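Myosin regulatory light chain (PDB 2BL0) binds calcium through an EF-hand and probably serves as the regulatory light chain of a Physarum myosin II. Local coordinates at residues Thr30-Gln34 and Phe35-Val39. Sequence-based numbering, arbitrary orientation. Where two conformers were deposited one is given.
Sequences TVLKQ and FGVRV
A Schellman motif ends helix 25-35, the second helix of the first EF-hand, and turns the chain into the linker that leads to helix 41-51. Its mark is the hydrogen bond from Val37 N back to Leu32 O (3.1 Å), with Gly36, at positive phi (68°), as the C-prime residue. Inside that loop Gly36 N makes a weak hydrogen bond to Lys33 O at 3.3 Å, while Phe35 N still holds Val31 O in regular helical fashion (3.0 Å, N-H...O 158°). The reversal folds the linker back beside Leu32, whose two methyl groups divide the apolar contact. Leu32 CD2 rests 3.8 Å from Val37 CB, an apolar contact that commonly accompanies this motif, between the same two residues that the Val37 N to Leu32 O bond joins. CD1 is instead turned toward Val39, the two side chains crossing at about a right angle, but the closeness of this approach is doubtful because Val39 was modelled in two conformers. Leu32 and Val39 also both touch Phe44 and Met47, so the end of helix 25-35 and the linker both pack against helix 41-51, the first helix of the next EF-hand. One turn apart, Val31 and Phe35 lie side by side and point the same way, and each packs on an apolar side chain of another protein chain in the assembly. CG1 of Val31, anti to the backbone N (chi1 169°), comes to 4.0 Å from CD1 of Phe35. The same ring carbon, CD1, sits 3.3 Å from Val31 O, which meets the Phe35 ring at its edge, in the ring plane.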
# COMPACT_ATOMS: atom_id res chain seq x y z
N THR C 30 35.55 20.25 -12.39
CA THR C 30 35.31 21.44 -11.57
C THR C 30 34.16 21.24 -10.60
O THR C 30 34.25 21.62 -9.44
CB THR C 30 35.04 22.63 -12.50
OG1 THR C 30 36.23 22.91 -13.24
CG2 THR C 30 34.79 23.90 -11.73
N VAL C 31 33.09 20.59 -11.07
CA VAL C 31 31.95 20.29 -10.21
C VAL C 31 32.35 19.41 -9.01
O VAL C 31 31.96 19.67 -7.85
CB VAL C 31 30.82 19.60 -11.04
CG1 VAL C 31 29.76 19.05 -10.14
CG2 VAL C 31 30.22 20.62 -12.01
N LEU C 32 33.13 18.36 -9.27
CA LEU C 32 33.57 17.48 -8.20
C LEU C 32 34.41 18.25 -7.17
O LEU C 32 34.25 18.05 -5.96
CB LEU C 32 34.33 16.28 -8.77
CG LEU C 32 33.47 15.32 -9.58
CD1 LEU C 32 34.34 14.36 -10.38
CD2 LEU C 32 32.51 14.56 -8.67
N LYS C 33 35.24 19.16 -7.63
CA LYS C 33 36.05 19.98 -6.72
C LYS C 33 35.17 20.92 -5.91
O LYS C 33 35.38 21.09 -4.71
CB LYS C 33 37.10 20.76 -7.48
CG LYS C 33 38.18 19.86 -8.05
CD LYS C 33 39.20 20.61 -8.84
CE LYS C 33 40.30 19.67 -9.33
NZ LYS C 33 41.24 20.35 -10.26
N GLN C 34 34.17 21.51 -6.57
CA GLN C 34 33.27 22.45 -5.90
C GLN C 34 32.60 21.76 -4.72
O GLN C 34 32.56 22.29 -3.60
CB GLN C 34 32.18 22.97 -6.85
CG GLN C 34 32.62 23.94 -7.94
CD GLN C 34 31.48 24.30 -8.91
OE1 GLN C 34 30.53 23.55 -9.03
NE2 GLN C 34 31.60 25.44 -9.61
N PHE C 35 32.07 20.56 -4.95
CA PHE C 35 31.26 19.88 -3.94
C PHE C 35 32.08 18.94 -3.03
O PHE C 35 31.54 18.31 -2.12
CB PHE C 35 30.12 19.11 -4.63
CG PHE C 35 29.02 19.99 -5.16
CD1 PHE C 35 29.11 20.51 -6.45
CD2 PHE C 35 27.90 20.32 -4.37
CE1 PHE C 35 28.14 21.33 -6.95
CE2 PHE C 35 26.89 21.13 -4.89
CZ PHE C 35 27.00 21.63 -6.17
N GLY C 36 33.39 18.85 -3.26
CA GLY C 36 34.26 18.04 -2.43
C GLY C 36 34.05 16.54 -2.52
O GLY C 36 34.21 15.84 -1.52
N VAL C 37 33.71 16.04 -3.71
CA VAL C 37 33.60 14.61 -3.98
C VAL C 37 34.86 14.16 -4.68
O VAL C 37 35.21 14.68 -5.75
CB VAL C 37 32.37 14.26 -4.85
CG1 VAL C 37 32.29 12.75 -5.10
CG2 VAL C 37 31.11 14.76 -4.18
N ARG C 38 35.55 13.20 -4.06
CA ARG C 38 36.79 12.67 -4.59
C ARG C 38 36.56 11.41 -5.39
O ARG C 38 35.88 10.50 -4.94
CB ARG C 38 37.77 12.40 -3.45
CG ARG C 38 38.42 13.69 -2.91
CD ARG C 38 39.43 14.33 -3.86
NE ARG C 38 40.74 13.66 -3.82
CZ ARG C 38 41.72 13.93 -2.95
NH1 ARG C 38 41.57 14.87 -2.02
NH2 ARG C 38 42.86 13.25 -3.02
N VAL C 39 37.11 11.40 -6.59
CA VAL C 39 36.98 10.26 -7.50
C VAL C 39 38.35 9.98 -8.11
O VAL C 39 38.99 10.90 -8.61
CB VAL C 39 35.91 10.49 -8.59
CG1 VAL C 39 34.53 10.54 -7.96
CG2 VAL C 39 36.17 11.75 -9.39